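Side-chain contacts in SusD superfamily protein (Bacteroides vulgatus ATCC 8482, PDB 3JQ0), which probably binds glycans or other nutrients at the outer membrane as a SusD-family protein: residues 13-18 with 79-84; 83-88 with 101-106; 106-111 with 160-165; 176-181 with 246-251. All blocks are in the same frame, centred on the assembly; numbering follows the deposited sequence.

Overall arrangement
From the N terminus the four contacts follow one another, none nesting inside or crossing another. Contact 1 closes a long loop from helix 9-25 to helix 75-91. Contact 2 begins on Asn83 and Gln84, where contact 1 ends, and closes the short connection to helix 97-122. Contact 3 starts at Glu106, the last residue of contact 2, and brings in helix 149-167. Contact 4 then joins the loop before helix 182-199 to strand 243-247. Direct links bind the first three: Asn16 and Glu106 probably share a hydrogen bond, as do Asn83 and Arg111. Phe179 packs on Asn16, Thr17 and Glu106, so the loop of contact 4 touches helices 9-25 and 97-122.

Contact 1 (13-18 with 79-84); sequences TAFNTG and INQINQ
Phe15 pushes the far end of its ring into the angle between the side chains of Gln81 and Gln84, and on its own side of the contact it does all the touching. CZ lies 3.4 Å from Gln81 OE1 and 3.7 Å from Gln84 OE1, both oxygens approaching obliquely. A third oxygen comes from the backbone: Gln81 O meets Phe15 CE1 in the plane of the ring, at its edge, at 3.4 Å. No hydrogen bond crosses here, although the placing of Gln81 O beside a ring C-H is probably favourable in charge. Phe15 CA and Gln81 CA are 8.8 Å apart, and the ring can span that gap because CG stands anti to the backbone N (chi1 -159°). The contact pairs helix 9-25 with helix 75-91 in the helical, TPR-related part of the SusD fold. Trp6 meets the Phe15 ring from outside the two segments, and Met85 also packs on it. Both glutamine chains cross the phenylalanine at about a right angle, the ring plane turned 38° from the amide of Gln81 and 57° from that of Gln84. Gln81 gets there by bending, Gln84 by running extended beyond CG. Replacing the phenylalanine with an alanine would probably open a gap between the helices and take from Gln81 and Gln84 the ring their amides pack on.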
loop_
_atom_site.group_PDB
_atom_site.type_symbol
_atom_site.label_atom_id
_atom_site.label_comp_id
_atom_site.label_asym_id
_atom_site.label_seq_id
_atom_site.Cartn_x
_atom_site.Cartn_y
_atom_site.Cartn_z
ATOM N N THR A 13 27.273 1.193 -6.021
ATOM C CA THR A 13 26.286 0.161 -6.304
ATOM C C THR A 13 25.849 -0.504 -4.989
ATOM O O THR A 13 24.652 -0.686 -4.736
ATOM C CB THR A 13 26.840 -0.868 -7.269
ATOM O OG1 THR A 13 27.144 -0.222 -8.510
ATOM C CG2 THR A 13 25.849 -2.004 -7.476
ATOM N N ALA A 14 26.827 -0.871 -4.157
ATOM C CA ALA A 14 26.548 -1.566 -2.908
ATOM C C ALA A 14 25.749 -0.657 -1.978
ATOM O O ALA A 14 24.828 -1.099 -1.299
ATOM C CB ALA A 14 27.861 -1.999 -2.239
ATOM N N PHE A 15 26.122 0.604 -1.873
ATOM C CA PHE A 15 25.416 1.504 -0.946
ATOM C C PHE A 15 23.961 1.727 -1.401
ATOM O O PHE A 15 23.045 1.690 -0.583
ATOM C CB PHE A 15 26.162 2.840 -0.796
ATOM C CG PHE A 15 25.811 3.585 0.452
ATOM C CD1 PHE A 15 24.745 4.460 0.510
ATOM C CD2 PHE A 15 26.529 3.354 1.612
ATOM C CE1 PHE A 15 24.436 5.112 1.635
ATOM C CE2 PHE A 15 26.248 4.032 2.753
ATOM C CZ PHE A 15 25.185 4.935 2.765
ATOM N N ASN A 16 23.784 1.907 -2.701
ATOM C CA ASN A 16 22.447 2.059 -3.259
ATOM C C ASN A 16 21.587 0.819 -3.000
ATOM O O ASN A 16 20.396 0.888 -2.660
ATOM C CB ASN A 16 22.521 2.349 -4.764
ATOM C CG ASN A 16 21.185 2.706 -5.350
ATOM O OD1 ASN A 16 20.447 3.546 -4.791
ATOM N ND2 ASN A 16 20.868 2.118 -6.507
ATOM N N THR A 17 22.209 -0.353 -3.170
ATOM C CA THR A 17 21.533 -1.600 -2.919
ATOM C C THR A 17 21.122 -1.653 -1.430
ATOM O O THR A 17 20.002 -2.061 -1.084
ATOM C CB THR A 17 22.430 -2.788 -3.343
ATOM O OG1 THR A 17 22.662 -2.655 -4.742
ATOM C CG2 THR A 17 21.774 -4.125 -3.043
ATOM N N GLY A 18 22.025 -1.212 -0.552
ATOM C CA GLY A 18 21.726 -1.148 0.853
ATOM C C GLY A 18 20.573 -0.201 1.192
ATOM O O GLY A 18 19.751 -0.523 2.087
ATOM N N ILE A 79 16.788 7.703 6.321
ATOM C CA ILE A 79 16.984 9.061 5.822
ATOM C C ILE A 79 18.457 9.478 5.972
ATOM O O ILE A 79 19.056 10.048 5.050
ATOM C CB ILE A 79 15.987 10.043 6.492
ATOM C CG1 ILE A 79 14.561 9.743 5.994
ATOM C CG2 ILE A 79 16.359 11.507 6.205
ATOM C CD1 ILE A 79 13.463 10.371 6.859
ATOM N N ASN A 80 19.052 9.185 7.128
ATOM C CA ASN A 80 20.470 9.489 7.367
ATOM C C ASN A 80 21.335 8.882 6.279
ATOM O O ASN A 80 22.208 9.552 5.704
ATOM C CB ASN A 80 20.861 8.961 8.753
ATOM C CG ASN A 80 22.300 9.329 9.203
ATOM O OD1 ASN A 80 23.196 9.688 8.418
ATOM N ND2 ASN A 80 22.512 9.175 10.509
ATOM N N GLN A 81 21.123 7.592 5.988
ATOM C CA GLN A 81 21.920 6.950 4.950
ATOM C C GLN A 81 21.661 7.527 3.555
ATOM O O GLN A 81 22.570 7.670 2.762
ATOM C CB GLN A 81 21.698 5.414 4.967
ATOM C CG GLN A 81 22.039 4.742 6.328
ATOM C CD GLN A 81 23.425 4.939 6.733
ATOM O OE1 GLN A 81 24.324 4.581 5.985
ATOM N NE2 GLN A 81 23.641 5.486 7.947
ATOM N N ILE A 82 20.405 7.846 3.228
ATOM C CA ILE A 82 20.087 8.464 1.950
ATOM C C ILE A 82 20.859 9.789 1.839
ATOM O O ILE A 82 21.393 10.139 0.778
ATOM C CB ILE A 82 18.561 8.687 1.779
ATOM C CG1 ILE A 82 17.799 7.351 1.729
ATOM C CG2 ILE A 82 18.306 9.516 0.530
ATOM C CD1 ILE A 82 16.286 7.485 1.895
ATOM N N ASN A 83 20.830 10.571 2.915
ATOM C CA ASN A 83 21.531 11.857 2.912
ATOM C C ASN A 83 23.023 11.717 2.617
ATOM O O ASN A 83 23.616 12.495 1.857
ATOM C CB ASN A 83 21.328 12.562 4.236
ATOM C CG ASN A 83 19.866 12.979 4.480
ATOM O OD1 ASN A 83 19.043 13.029 3.564
ATOM N ND2 ASN A 83 19.545 13.278 5.724
ATOM N N GLN A 84 23.631 10.686 3.174
ATOM C CA GLN A 84 25.004 10.334 2.837
ATOM C C GLN A 84 25.183 9.989 1.352
ATOM O O GLN A 84 26.094 10.513 0.702
ATOM C CB GLN A 84 25.448 9.178 3.720
ATOM C CG GLN A 84 26.875 8.727 3.494
ATOM C CD GLN A 84 27.329 7.637 4.430
ATOM O OE1 GLN A 84 26.572 7.180 5.299
ATOM N NE2 GLN A 84 28.561 7.190 4.239
#

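Contact 2 (83-88 with 101-106); sequences NQMIAK and NYYLGE
Met85, Leu104 and Tyr103 bury the most surface where two consecutive helices, 75-91 and 97-122, run roughly antiparallel as an alpha hairpin of this SusD-family protein. Met85, present as selenomethionine, ends on the Tyr103 ring. Its methyl CE sits over one face, 3.8 Å from the ring centroid and 24° off the normal, a CH-pi contact. The methyl is displaced toward the rim at the root of the ring, so that Tyr103 CG is its closest atom at 3.4 Å and Tyr103 CB follows at 3.7 Å. Met85 CG lies anti to the backbone N (chi1 -177°), and the chain then bends at chi2 (71°) to deliver the methyl to that face. The other end of the ring is held elsewhere: Tyr103 OH is hydrogen-bonded to Thr13 OG1, so helix 9-25 fixes the phenol while helix 75-91 covers its base. Leu104 forms the second point of contact, one residue further along each helix. The backbones are close at this level, 6.2 Å between the CA atoms of Ile86 and Leu104. Here Leu104 adds an apolar contact to Ile86, with no hydrogen bond between the segments. Leu104 CD2 stands 4.4 Å from Ile86 CG2, but it comes nearer to the main chain, lying 3.9 Å from Ile86 O.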
loop_
_atom_site.group_PDB
_atom_site.type_symbol
_atom_site.label_atom_id
_atom_site.label_comp_id
_atom_site.label_asym_id
_atom_site.label_seq_id
_atom_site.Cartn_x
_atom_site.Cartn_y
_atom_site.Cartn_z
ATOM N N ASN A 83 20.830 10.571 2.915
ATOM C CA ASN A 83 21.531 11.857 2.912
ATOM C C ASN A 83 23.023 11.717 2.617
ATOM O O ASN A 83 23.616 12.495 1.857
ATOM C CB ASN A 83 21.328 12.562 4.236
ATOM C CG ASN A 83 19.866 12.979 4.480
ATOM O OD1 ASN A 83 19.043 13.029 3.564
ATOM N ND2 ASN A 83 19.545 13.278 5.724
ATOM N N GLN A 84 23.631 10.686 3.174
ATOM C CA GLN A 84 25.004 10.334 2.837
ATOM C C GLN A 84 25.183 9.989 1.352
ATOM O O GLN A 84 26.094 10.513 0.702
ATOM C CB GLN A 84 25.448 9.178 3.720
ATOM C CG GLN A 84 26.875 8.727 3.494
ATOM C CD GLN A 84 27.329 7.637 4.430
ATOM O OE1 GLN A 84 26.572 7.180 5.299
ATOM N NE2 GLN A 84 28.561 7.190 4.239
HETATM N N MSE A 85 24.304 9.137 0.808
HETATM C CA MSE A 85 24.388 8.831 -0.608
HETATM C C MSE A 85 24.290 10.089 -1.457
HETATM O O MSE A 85 25.019 10.246 -2.439
HETATM C CB MSE A 85 23.280 7.841 -1.012
HETATM C CG MSE A 85 23.293 7.392 -2.439
HETATM SE SE MSE A 85 24.795 6.220 -2.785
HETATM C CE MSE A 85 24.420 5.860 -4.679
ATOM N N ILE A 86 23.365 10.995 -1.128
ATOM C CA ILE A 86 23.216 12.225 -1.901
ATOM C C ILE A 86 24.535 13.018 -1.912
ATOM O O ILE A 86 25.014 13.477 -2.967
ATOM C CB ILE A 86 22.044 13.109 -1.403
ATOM C CG1 ILE A 86 20.710 12.416 -1.694
ATOM C CG2 ILE A 86 22.088 14.526 -2.043
ATOM C CD1 ILE A 86 19.520 12.974 -0.914
ATOM N N ALA A 87 25.101 13.191 -0.736
ATOM C CA ALA A 87 26.352 13.966 -0.656
ATOM C C ALA A 87 27.496 13.309 -1.431
ATOM O O ALA A 87 28.173 13.963 -2.249
ATOM C CB ALA A 87 26.742 14.157 0.771
ATOM N N LYS A 88 27.716 12.019 -1.207
ATOM C CA LYS A 88 28.811 11.316 -1.874
ATOM C C LYS A 88 28.666 11.232 -3.386
ATOM O O LYS A 88 29.638 11.366 -4.123
ATOM C CB LYS A 88 29.048 9.924 -1.298
ATOM C CG LYS A 88 29.320 9.898 0.171
ATOM C CD LYS A 88 30.568 10.701 0.565
ATOM C CE LYS A 88 30.882 10.580 2.064
ATOM N NZ LYS A 88 32.180 11.296 2.401
ATOM N N ASN A 101 23.564 10.631 -12.157
ATOM C CA ASN A 101 22.210 11.179 -12.190
ATOM C C ASN A 101 21.173 10.161 -11.753
ATOM O O ASN A 101 20.203 10.512 -11.093
ATOM C CB ASN A 101 21.913 11.748 -13.579
ATOM C CG ASN A 101 22.622 13.080 -13.841
ATOM O OD1 ASN A 101 23.063 13.758 -12.923
ATOM N ND2 ASN A 101 22.666 13.479 -15.117
ATOM N N TYR A 102 21.328 8.921 -12.191
ATOM C CA TYR A 102 20.346 7.906 -11.852
ATOM C C TYR A 102 20.317 7.700 -10.330
ATOM O O TYR A 102 19.257 7.618 -9.719
ATOM C CB TYR A 102 20.590 6.569 -12.579
ATOM C CG TYR A 102 19.304 5.769 -12.736
ATOM C CD1 TYR A 102 18.392 6.074 -13.756
ATOM C CD2 TYR A 102 18.936 4.796 -11.809
ATOM C CE1 TYR A 102 17.227 5.409 -13.898
ATOM C CE2 TYR A 102 17.730 4.107 -11.946
ATOM C CZ TYR A 102 16.888 4.435 -12.982
ATOM O OH TYR A 102 15.691 3.760 -13.107
ATOM N N TYR A 103 21.498 7.598 -9.718
ATOM C CA TYR A 103 21.552 7.439 -8.268
ATOM C C TYR A 103 20.925 8.638 -7.553
ATOM O O TYR A 103 20.217 8.447 -6.562
ATOM C CB TYR A 103 22.965 7.267 -7.757
ATOM C CG TYR A 103 23.666 5.959 -8.039
ATOM C CD1 TYR A 103 23.031 4.745 -7.926
ATOM C CD2 TYR A 103 25.003 5.948 -8.383
ATOM C CE1 TYR A 103 23.683 3.588 -8.134
ATOM C CE2 TYR A 103 25.648 4.794 -8.633
ATOM C CZ TYR A 103 25.011 3.600 -8.506
ATOM O OH TYR A 103 25.662 2.384 -8.693
ATOM N N LEU A 104 21.160 9.858 -8.024
ATOM C CA LEU A 104 20.577 11.030 -7.402
ATOM C C LEU A 104 19.057 11.005 -7.587
ATOM O O LEU A 104 18.328 11.337 -6.640
ATOM C CB LEU A 104 21.203 12.308 -7.956
ATOM C CG LEU A 104 22.649 12.560 -7.539
ATOM C CD1 LEU A 104 23.275 13.765 -8.269
ATOM C CD2 LEU A 104 22.757 12.728 -6.048
ATOM N N GLY A 105 18.583 10.597 -8.770
ATOM C CA GLY A 105 17.138 10.502 -8.976
ATOM C C GLY A 105 16.538 9.562 -7.947
ATOM O O GLY A 105 15.507 9.867 -7.304
ATOM N N GLU A 106 17.206 8.436 -7.721
ATOM C CA GLU A 106 16.727 7.480 -6.744
ATOM C C GLU A 106 16.787 7.984 -5.311
ATOM O O GLU A 106 15.820 7.774 -4.535
ATOM C CB GLU A 106 17.472 6.161 -6.872
ATOM C CG GLU A 106 17.320 5.471 -8.206
ATOM C CD GLU A 106 17.945 4.107 -8.213
ATOM O OE1 GLU A 106 19.115 4.007 -7.860
ATOM O OE2 GLU A 106 17.288 3.090 -8.621
#

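Contact 3 (106-111 with 160-165)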
loop_
_atom_site.group_PDB
_atom_site.type_symbol
_atom_site.label_atom_id
_atom_site.label_comp_id
_atom_site.label_asym_id
_atom_site.label_seq_id
_atom_site.Cartn_x
_atom_site.Cartn_y
_atom_site.Cartn_z
ATOM N N GLU A 106 17.206 8.436 -7.721
ATOM C CA GLU A 106 16.727 7.480 -6.744
ATOM C C GLU A 106 16.787 7.984 -5.311
ATOM O O GLU A 106 15.820 7.774 -4.535
ATOM C CB GLU A 106 17.472 6.161 -6.872
ATOM C CG GLU A 106 17.320 5.471 -8.206
ATOM C CD GLU A 106 17.945 4.107 -8.213
ATOM O OE1 GLU A 106 19.115 4.007 -7.860
ATOM O OE2 GLU A 106 17.288 3.090 -8.621
ATOM N N ALA A 107 17.898 8.618 -4.931
ATOM C CA ALA A 107 18.092 9.025 -3.558
ATOM C C ALA A 107 17.144 10.169 -3.163
ATOM O O ALA A 107 16.487 10.120 -2.114
ATOM C CB ALA A 107 19.553 9.387 -3.307
ATOM N N TYR A 108 17.064 11.192 -4.016
ATOM C CA TYR A 108 16.105 12.284 -3.749
ATOM C C TYR A 108 14.667 11.720 -3.715
ATOM O O TYR A 108 13.849 12.161 -2.894
ATOM C CB TYR A 108 16.260 13.377 -4.791
ATOM C CG TYR A 108 17.430 14.308 -4.591
ATOM C CD1 TYR A 108 17.522 15.093 -3.473
ATOM C CD2 TYR A 108 18.450 14.388 -5.538
ATOM C CE1 TYR A 108 18.579 15.982 -3.282
ATOM C CE2 TYR A 108 19.519 15.277 -5.366
ATOM C CZ TYR A 108 19.569 16.051 -4.241
ATOM O OH TYR A 108 20.621 16.939 -4.071
ATOM N N GLY A 109 14.341 10.797 -4.618
ATOM C CA GLY A 109 12.984 10.237 -4.668
ATOM C C GLY A 109 12.666 9.461 -3.394
ATOM O O GLY A 109 11.587 9.636 -2.809
HETATM N N MSE A 110 13.604 8.596 -2.963
HETATM C CA MSE A 110 13.386 7.830 -1.733
HETATM C C MSE A 110 13.273 8.733 -0.517
HETATM O O MSE A 110 12.468 8.447 0.403
HETATM C CB MSE A 110 14.468 6.788 -1.530
HETATM C CG MSE A 110 14.444 5.611 -2.513
HETATM SE SE MSE A 110 15.732 4.230 -2.092
HETATM C CE MSE A 110 17.331 5.173 -2.681
ATOM N N ARG A 111 14.053 9.814 -0.471
ATOM C CA ARG A 111 13.944 10.718 0.664
ATOM C C ARG A 111 12.546 11.345 0.738
ATOM O O ARG A 111 11.891 11.365 1.790
ATOM C CB ARG A 111 15.038 11.804 0.636
ATOM C CG ARG A 111 15.011 12.687 1.870
ATOM C CD ARG A 111 16.260 13.478 2.078
ATOM N NE ARG A 111 16.371 14.566 1.135
ATOM C CZ ARG A 111 17.430 15.372 1.075
ATOM N NH1 ARG A 111 18.484 15.114 1.793
ATOM N NH2 ARG A 111 17.415 16.386 0.266
ATOM N N ILE A 160 11.312 15.982 -4.800
ATOM C CA ILE A 160 10.679 15.455 -6.003
ATOM C C ILE A 160 11.266 16.180 -7.243
ATOM O O ILE A 160 11.595 15.553 -8.255
ATOM C CB ILE A 160 9.148 15.588 -5.944
ATOM C CG1 ILE A 160 8.580 14.587 -4.939
ATOM C CG2 ILE A 160 8.534 15.449 -7.335
ATOM C CD1 ILE A 160 7.143 14.839 -4.559
ATOM N N GLN A 161 11.363 17.516 -7.157
ATOM C CA GLN A 161 11.931 18.279 -8.271
ATOM C C GLN A 161 13.371 17.835 -8.540
ATOM O O GLN A 161 13.763 17.654 -9.677
ATOM C CB GLN A 161 11.826 19.786 -7.969
ATOM C CG GLN A 161 12.452 20.716 -9.013
ATOM C CD GLN A 161 12.406 22.159 -8.522
ATOM O OE1 GLN A 161 12.921 22.477 -7.430
ATOM N NE2 GLN A 161 11.796 23.016 -9.284
ATOM N N ALA A 162 14.179 17.722 -7.483
ATOM C CA ALA A 162 15.562 17.291 -7.638
ATOM C C ALA A 162 15.634 15.909 -8.289
ATOM O O ALA A 162 16.463 15.632 -9.164
ATOM C CB ALA A 162 16.313 17.324 -6.319
ATOM N N SER A 163 14.750 15.010 -7.846
ATOM C CA SER A 163 14.714 13.646 -8.374
ATOM C C SER A 163 14.375 13.645 -9.866
ATOM O O SER A 163 15.080 13.032 -10.675
ATOM C CB SER A 163 13.701 12.828 -7.595
ATOM O OG SER A 163 13.595 11.509 -8.156
ATOM N N GLU A 164 13.269 14.288 -10.219
ATOM C CA GLU A 164 12.810 14.252 -11.615
ATOM C C GLU A 164 13.826 14.942 -12.513
ATOM O O GLU A 164 14.029 14.522 -13.656
ATOM C CB GLU A 164 11.406 14.802 -11.763
ATOM C CG GLU A 164 11.277 16.272 -11.592
ATOM C CD GLU A 164 9.833 16.768 -11.586
ATOM O OE1 GLU A 164 8.895 16.048 -11.949
ATOM O OE2 GLU A 164 9.671 17.975 -11.295
ATOM N N ASN A 165 14.467 15.999 -12.013
ATOM C CA ASN A 165 15.482 16.676 -12.816
ATOM C C ASN A 165 16.701 15.810 -13.050
ATOM O O ASN A 165 17.273 15.801 -14.134
ATOM C CB ASN A 165 15.884 17.983 -12.147
ATOM C CG ASN A 165 14.867 19.074 -12.293
ATOM O OD1 ASN A 165 13.876 18.921 -13.025
ATOM N ND2 ASN A 165 15.070 20.175 -11.556
#
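Tyr108 lays one face of its ring on Ala162 where helices 97-122 and 149-167 pack closely in a nearly antiparallel pair, both within the family's starch-binding-associated helical region. The axes of the two short segments approach to 7.6 Å at a signed crossing angle of -152°. Ala162 CB stands over the centre of the Tyr108 ring, 3.6 Å from the centroid and 10° off the normal, a CH-pi contact with almost direct alignment. All six ring carbons therefore lie at similar distances from the methyl, CG at 3.7 Å. A chi1 of -78°, with CG anti to the carbonyl carbon, turns one flat side of the ring to helix 149-167. At the base of the side chain, Tyr108 CB touches Ser163 CB at 3.8 Å. Swapping the tyrosine for an alanine would probably open a gap over Ala162 and leave its methyl without the ring it packs on. Gly109 follows, and its bare backbone permits the tight approach: Gly109 N lies 3.7 Å from Ser163 CB, while a CB built on the glycine would stand only 3.2 Å from Ser163 OG. At the end of the segment, Arg111 adds a charged link to helix 149-167, its NH2 in a salt bridge with Asp159. Ser163 OG, packed against the glycine, is itself hydrogen-bonded to Gly105 O and to Thr185 OG1.

Contact 4 (176-181 with 246-251); sequences GRHFWS and TIHNGK. With GOL (glycerol), chain D.
A glycerol bridges the main chains of His178 and His248, while His178 CB and His248 CB are 3.9 Å apart. Glycerol O1 donates to His178 O at 2.7 Å and accepts from His248 N at 2.9 Å, an almost straight bond with an N-H...O angle of 176°. A weak second bond runs from glycerol O3 to the same His178 O, at 3.4 Å, and this hydroxyl also lies obliquely near the Phe179 ring. The direct link between the segments is likewise made by backbone: Thr246 N donates to Arg177 O at 3.0 Å, tilted 25° from the carbonyl plane. Next to it, His178 CA approaches Thr246 O at 3.0 Å in a CA-H...O contact. With chi1 at -174° the methyl CG2 of Thr246 falls between the backbone N and the carbonyl carbon and meets Arg177 O at 3.6 Å. The His178 and His248 side chains lie side by side, pointing the same way, but their rings are mutually oblique. Phe179 CD1 sits over the centre of one His178 face, and His178 CD2 lies in plane at the Phe179 edge; these ring positions belong to one of two His178 conformers. A type I beta turn runs from Gly176 to Phe179. The contact joins this loop to strand 243-247 and the residues after it. Arg177 leads away to Asp221 O and Met243 O, and the His248 ring is hydrogen-bonded to Glu253. Glycerol probably came from the crystallisation liquor; its binding is consistent with a carbonyl and an N-H placed so that one hydroxyl can bridge them.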
loop_
_atom_site.group_PDB
_atom_site.type_symbol
_atom_site.label_atom_id
_atom_site.label_comp_id
_atom_site.label_asym_id
_atom_site.label_seq_id
_atom_site.Cartn_x
_atom_site.Cartn_y
_atom_site.Cartn_z
ATOM N N GLY A 176 16.055 -1.894 -12.751
ATOM C CA GLY A 176 14.905 -2.782 -12.555
ATOM C C GLY A 176 13.741 -2.116 -11.825
ATOM O O GLY A 176 13.893 -1.069 -11.194
ATOM N N ARG A 177 12.593 -2.784 -11.893
ATOM C CA ARG A 177 11.374 -2.270 -11.260
ATOM C C ARG A 177 11.406 -2.412 -9.758
ATOM O O ARG A 177 10.538 -1.848 -9.098
ATOM C CB ARG A 177 10.156 -2.976 -11.844
ATOM C CG ARG A 177 9.965 -2.717 -13.316
ATOM C CD ARG A 177 9.072 -3.784 -13.988
ATOM N NE ARG A 177 9.134 -3.646 -15.437
ATOM C CZ ARG A 177 8.331 -2.907 -16.176
ATOM N NH1 ARG A 177 7.277 -2.306 -15.669
ATOM N NH2 ARG A 177 8.529 -2.840 -17.484
ATOM N N HIS A 178 12.371 -3.156 -9.222
ATOM C CA HIS A 178 12.520 -3.238 -7.779
ATOM C C HIS A 178 13.490 -2.200 -7.218
ATOM O O HIS A 178 13.742 -2.193 -6.030
ATOM C CB HIS A 178 12.919 -4.657 -7.412
ATOM C CG HIS A 178 14.235 -5.047 -7.997
ATOM N ND1 HIS A 178 14.506 -4.892 -9.337
ATOM C CD2 HIS A 178 15.343 -5.546 -7.428
ATOM C CE1 HIS A 178 15.741 -5.283 -9.565
ATOM N NE2 HIS A 178 16.254 -5.707 -8.429
ATOM N N PHE A 179 13.978 -1.300 -8.079
ATOM C CA PHE A 179 14.762 -0.147 -7.677
ATOM C C PHE A 179 13.974 1.094 -8.067
ATOM O O PHE A 179 13.191 1.092 -9.011
ATOM C CB PHE A 179 16.166 -0.143 -8.327
ATOM C CG PHE A 179 17.168 -0.998 -7.581
ATOM C CD1 PHE A 179 17.035 -2.383 -7.478
ATOM C CD2 PHE A 179 18.242 -0.414 -6.949
ATOM C CE1 PHE A 179 17.976 -3.131 -6.777
ATOM C CE2 PHE A 179 19.159 -1.169 -6.243
ATOM C CZ PHE A 179 19.016 -2.501 -6.125
ATOM N N TRP A 180 14.213 2.197 -7.348
ATOM C CA TRP A 180 13.517 3.427 -7.628
ATOM C C TRP A 180 13.843 3.921 -9.045
ATOM O O TRP A 180 14.930 3.688 -9.557
ATOM C CB TRP A 180 13.833 4.490 -6.555
ATOM C CG TRP A 180 12.861 5.632 -6.506
ATOM C CD1 TRP A 180 12.912 6.806 -7.228
ATOM C CD2 TRP A 180 11.679 5.694 -5.706
ATOM N NE1 TRP A 180 11.842 7.589 -6.885
ATOM C CE2 TRP A 180 11.055 6.946 -5.980
ATOM C CE3 TRP A 180 11.104 4.845 -4.762
ATOM C CZ2 TRP A 180 9.871 7.338 -5.389
ATOM C CZ3 TRP A 180 9.907 5.236 -4.156
ATOM C CH2 TRP A 180 9.316 6.480 -4.465
ATOM N N SER A 181 12.907 4.620 -9.674
ATOM C CA SER A 181 13.020 5.012 -11.096
ATOM C C SER A 181 12.252 6.311 -11.314
ATOM O O SER A 181 11.511 6.802 -10.431
ATOM C CB SER A 181 12.433 3.923 -11.990
ATOM O OG SER A 181 11.026 3.852 -11.826
ATOM N N THR A 246 8.366 -2.034 -6.999
ATOM C CA THR A 246 7.996 -3.221 -6.243
ATOM C C THR A 246 9.158 -3.641 -5.345
ATOM O O THR A 246 10.312 -3.570 -5.760
ATOM C CB THR A 246 7.568 -4.345 -7.240
ATOM O OG1 THR A 246 7.071 -5.445 -6.492
ATOM C CG2 THR A 246 8.689 -4.780 -8.198
ATOM N N ILE A 247 8.832 -4.034 -4.124
ATOM C CA ILE A 247 9.840 -4.468 -3.159
ATOM C C ILE A 247 10.197 -5.924 -3.448
ATOM O O ILE A 247 9.343 -6.810 -3.374
ATOM C CB ILE A 247 9.352 -4.359 -1.715
ATOM C CG1 ILE A 247 8.956 -2.953 -1.344
ATOM C CG2 ILE A 247 10.370 -4.920 -0.731
ATOM C CD1 ILE A 247 9.983 -1.950 -1.421
ATOM N N HIS A 248 11.455 -6.177 -3.815
ATOM C CA HIS A 248 11.940 -7.531 -4.061
ATOM C C HIS A 248 12.141 -8.306 -2.775
ATOM O O HIS A 248 12.931 -7.910 -1.950
ATOM C CB HIS A 248 13.250 -7.501 -4.831
ATOM C CG HIS A 248 13.829 -8.881 -5.029
ATOM N ND1 HIS A 248 13.293 -9.832 -5.875
ATOM C CD2 HIS A 248 14.772 -9.520 -4.323
ATOM C CE1 HIS A 248 14.012 -10.935 -5.801
ATOM N NE2 HIS A 248 14.874 -10.794 -4.828
ATOM N N ASN A 249 11.379 -9.396 -2.628
ATOM C CA ASN A 249 11.602 -10.381 -1.578
ATOM C C ASN A 249 12.034 -11.682 -2.264
ATOM O O ASN A 249 11.886 -11.849 -3.469
ATOM C CB ASN A 249 10.352 -10.566 -0.729
ATOM C CG ASN A 249 9.864 -9.263 -0.139
ATOM O OD1 ASN A 249 10.583 -8.615 0.637
ATOM N ND2 ASN A 249 8.644 -8.852 -0.499
ATOM N N GLY A 250 12.603 -12.593 -1.492
ATOM C CA GLY A 250 13.014 -13.832 -2.116
ATOM C C GLY A 250 13.711 -14.762 -1.186
ATOM O O GLY A 250 14.152 -14.387 -0.110
ATOM N N LYS A 251 13.830 -16.008 -1.637
ATOM C CA LYS A 251 14.496 -17.062 -0.896
ATOM C C LYS A 251 15.940 -16.630 -0.567
ATOM O O LYS A 251 16.676 -16.137 -1.408
ATOM C CB LYS A 251 14.487 -18.336 -1.751
ATOM C CG LYS A 251 15.046 -19.605 -1.089
ATOM C CD LYS A 251 15.182 -20.734 -2.131
ATOM C CE LYS A 251 15.812 -22.024 -1.604
ATOM N NZ LYS A 251 15.897 -22.927 -2.779
HETATM C C1 GOL D . 13.840 -3.646 -2.872
HETATM O O1 GOL D . 13.364 -4.066 -4.086
HETATM C C2 GOL D . 14.910 -4.584 -2.387
HETATM O O2 GOL D . 15.554 -4.138 -1.236
HETATM C C3 GOL D . 16.010 -4.841 -3.407
HETATM O O3 GOL D . 16.170 -3.809 -4.355
#